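Uncharacterized protein (PDB 3OV5) is a VirB7 component of the bacterial type IV secretion system, whose N0-like globular domain probably mediates protein contacts at the outer membrane. Local coordinates at residues A[16-21]-A[57-62]. Sequence-based numbering, arbitrary orientation.
Sequences KTMLER and TELSAV
Segments 16-21 and 57-62, on helices 15-24 and 52-63, come nearest at Leu19 and Leu59, whose CA atoms are 9.9 Å apart, a separation bridged by side chains alone. The two helices belong to an N0-type domain, a small alpha/beta domain also found in outer membrane transport proteins such as secretins; the centre of the contact lies about 1 Å from the centre of the chain, and all three touching residues are buried. Leu59 supplies the largest share of the 116 Å² buried here: with CG anti to the backbone N (chi1 -170°), it extends across the gap and brings its CD2 methyl against the ends of both Met18 and Leu19. Met18 meets it tip to tip; chi1 and chi2 are both extended, and a bend at chi3 (71°) turns CE onto the isopropyl end of Leu59, with CE 3.8 Å from Leu59 CD1. Leu19 also approaches end on, but with its branch point as well as both methyls near Leu59 CD2, CG lying 4.0 Å away. Leu19 continues onto Leu30, Leu77 and Val79 of the mixed sheet, while Leu59 touches Leu15 and Trp22 of helix 15-24. Leu59 CD2 makes the two shortest contacts, 3.6 Å to Met18 CE and 3.7 Å to Leu19 CD2.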
ATOM      1  N   LYS A  16      -4.660  -5.394   0.788  1.00  5.11           N
ATOM      2  CA  LYS A  16      -3.917  -6.006   1.874  1.00  5.49           C
ATOM      3  C   LYS A  16      -2.917  -7.028   1.333  1.00  5.56           C
ATOM      4  O   LYS A  16      -1.805  -7.101   1.845  1.00  5.96           O
ATOM      5  CB  LYS A  16      -4.874  -6.654   2.880  1.00  5.98           C
ATOM      6  CG  LYS A  16      -4.157  -7.159   4.137  1.00  6.68           C
ATOM      7  CD  LYS A  16      -5.139  -7.761   5.141  1.00  8.47           C
ATOM      8  CE  LYS A  16      -5.811  -8.988   4.616  1.00 10.13           C
ATOM      9  NZ  LYS A  16      -6.713  -9.618   5.638  1.00 12.21           N
ATOM     10  N   THR A  17      -3.344  -7.854   0.382  1.00  5.77           N
ATOM     11  CA  THR A  17      -2.445  -8.913  -0.081  1.00  6.34           C
ATOM     12  C   THR A  17      -1.285  -8.349  -0.903  1.00  5.53           C
ATOM     13  O   THR A  17      -0.157  -8.873  -0.818  1.00  5.98           O
ATOM     14  CB  THR A  17      -3.210 -10.031  -0.776  1.00  7.02           C
ATOM     15  OG1 THR A  17      -3.902  -9.568  -1.904  1.00  8.81           O
ATOM     16  CG2 THR A  17      -4.146 -10.760   0.212  1.00 10.17           C
ATOM     17  N   MET A  18      -1.525  -7.300  -1.696  1.00  5.17           N
ATOM     18  CA  MET A  18      -0.422  -6.643  -2.373  1.00  5.72           C
ATOM     19  C   MET A  18       0.562  -6.111  -1.349  1.00  4.92           C
ATOM     20  O   MET A  18       1.788  -6.274  -1.474  1.00  5.53           O
ATOM     21  CB  MET A  18      -0.911  -5.513  -3.274  1.00  5.20           C
ATOM     22  CG  MET A  18       0.230  -4.884  -4.072  1.00  5.71           C
ATOM     23  SD  MET A  18      -0.298  -3.544  -5.134  1.00  6.36           S
ATOM     24  CE  MET A  18      -0.672  -2.290  -3.879  1.00  7.40           C
ATOM     25  N   LEU A  19       0.043  -5.431  -0.330  1.00  5.04           N
ATOM     26  CA  LEU A  19       0.919  -4.865   0.692  1.00  5.46           C
ATOM     27  C   LEU A  19       1.640  -5.950   1.500  1.00  4.95           C
ATOM     28  O   LEU A  19       2.750  -5.728   1.949  1.00  5.55           O
ATOM     29  CB  LEU A  19       0.132  -3.916   1.583  1.00  5.50           C
ATOM     30  CG  LEU A  19      -0.184  -2.580   0.910  1.00  5.84           C
ATOM     31  CD1 LEU A  19      -1.159  -1.800   1.774  1.00  6.76           C
ATOM     32  CD2 LEU A  19       1.086  -1.792   0.677  1.00  8.10           C
ATOM     33  N   GLU A  20       1.012  -7.105   1.733  1.00  5.17           N
ATOM     34  CA  GLU A  20       1.716  -8.197   2.383  1.00  5.68           C
ATOM     35  C   GLU A  20       2.966  -8.559   1.562  1.00  5.65           C
ATOM     36  O   GLU A  20       4.036  -8.810   2.125  1.00  5.58           O
ATOM     37  CB  GLU A  20       0.819  -9.435   2.518  1.00  6.47           C
ATOM     38  CG  GLU A  20      -0.217  -9.307   3.584  1.00  9.09           C
ATOM     39  CD  GLU A  20      -1.252 -10.414   3.550  1.00 11.84           C
ATOM     40  OE1 GLU A  20      -2.120 -10.394   4.466  1.00 16.07           O
ATOM     41  OE2 GLU A  20      -1.234 -11.277   2.652  1.00 17.63           O
ATOM     42  N   ARG A  21       2.812  -8.584   0.227  1.00  5.43           N
ATOM     43  CA  ARG A  21       3.953  -8.880  -0.634  1.00  5.78           C
ATOM     44  C   ARG A  21       4.983  -7.756  -0.575  1.00  5.21           C
ATOM     45  O   ARG A  21       6.197  -8.030  -0.436  1.00  5.73           O
ATOM     46  CB  ARG A  21       3.501  -9.201  -2.054  1.00  5.42           C
ATOM     47  CG  ARG A  21       4.671  -9.598  -2.931  1.00  5.74           C
ATOM     48  CD  ARG A  21       4.243 -10.002  -4.358  1.00  6.32           C
ATOM     49  NE  ARG A  21       3.607  -8.879  -5.039  1.00  6.42           N
ATOM     50  CZ  ARG A  21       4.271  -7.828  -5.510  1.00  6.48           C
ATOM     51  NH1 ARG A  21       5.597  -7.803  -5.550  1.00  7.67           N
ATOM     52  NH2 ARG A  21       3.593  -6.784  -5.971  1.00  7.86           N
ATOM     53  N   THR A  57       2.956   6.241  -0.965  1.00  4.93           N
ATOM     54  CA  THR A  57       2.283   7.542  -1.089  0.70  5.28           C
ATOM     55  C   THR A  57       1.316   7.553  -2.284  1.00  4.94           C
ATOM     56  O   THR A  57       0.176   8.032  -2.183  1.00  5.09           O
ATOM     57  CB  THR A  57       3.336   8.648  -1.150  0.70  5.60           C
ATOM     58  OG1 THR A  57       4.100   8.575   0.071  0.70  4.59           O
ATOM     59  CG2 THR A  57       2.738  10.020  -1.267  0.70  5.63           C
ATOM     60  N   GLU A  58       1.741   6.997  -3.421  1.00  5.13           N
ATOM     61  CA  GLU A  58       0.827   6.855  -4.556  0.50  5.50           C
ATOM     62  C   GLU A  58      -0.376   6.018  -4.154  1.00  4.93           C
ATOM     63  O   GLU A  58      -1.524   6.343  -4.487  1.00  5.51           O
ATOM     64  CB  GLU A  58       1.516   6.210  -5.750  0.50  5.43           C
ATOM     65  CG  GLU A  58       2.559   7.071  -6.432  0.50  6.62           C
ATOM     66  CD  GLU A  58       3.047   6.436  -7.725  0.50  8.42           C
ATOM     67  OE1 GLU A  58       2.196   6.228  -8.610  0.50 11.21           O
ATOM     68  OE2 GLU A  58       4.264   6.167  -7.856  0.50 10.70           O
ATOM     69  N   LEU A  59      -0.112   4.912  -3.472  1.00  5.02           N
ATOM     70  CA  LEU A  59      -1.190   4.023  -3.050  1.00  5.09           C
ATOM     71  C   LEU A  59      -2.137   4.719  -2.084  1.00  4.72           C
ATOM     72  O   LEU A  59      -3.371   4.568  -2.158  1.00  5.13           O
ATOM     73  CB  LEU A  59      -0.603   2.764  -2.462  1.00  5.25           C
ATOM     74  CG  LEU A  59      -1.582   1.625  -2.192  1.00  4.66           C
ATOM     75  CD1 LEU A  59      -2.255   1.161  -3.473  1.00  5.50           C
ATOM     76  CD2 LEU A  59      -0.846   0.479  -1.516  1.00  5.32           C
ATOM     77  N   SER A  60      -1.549   5.475  -1.156  1.00  4.68           N
ATOM     78  CA  SER A  60      -2.332   6.288  -0.245  1.00  4.90           C
ATOM     79  C   SER A  60      -3.301   7.198  -1.003  1.00  4.85           C
ATOM     80  O   SER A  60      -4.483   7.282  -0.665  1.00  5.42           O
ATOM     81  CB  SER A  60      -1.376   7.107   0.614  1.00  5.12           C
ATOM     82  OG  SER A  60      -2.082   7.687   1.691  1.00  5.24           O
ATOM     83  N   ALA A  61      -2.809   7.886  -2.026  1.00  5.08           N
ATOM     84  CA  ALA A  61      -3.646   8.796  -2.788  1.00  5.69           C
ATOM     85  C   ALA A  61      -4.788   8.043  -3.477  1.00  5.09           C
ATOM     86  O   ALA A  61      -5.906   8.564  -3.585  1.00  6.00           O
ATOM     87  CB  ALA A  61      -2.828   9.555  -3.793  1.00  6.82           C
ATOM     88  N   VAL A  62      -4.514   6.812  -3.945  1.00  4.63           N
ATOM     89  CA  VAL A  62      -5.544   6.031  -4.618  1.00  5.22           C
ATOM     90  C   VAL A  62      -6.706   5.723  -3.688  1.00  4.81           C
ATOM     91  O   VAL A  62      -7.860   5.708  -4.129  1.00  5.38           O
ATOM     92  CB  VAL A  62      -4.930   4.747  -5.210  1.00  5.86           C
ATOM     93  CG1 VAL A  62      -5.999   3.816  -5.703  1.00  6.41           C
ATOM     94  CG2 VAL A  62      -3.942   5.082  -6.335  1.00  7.01           C
TER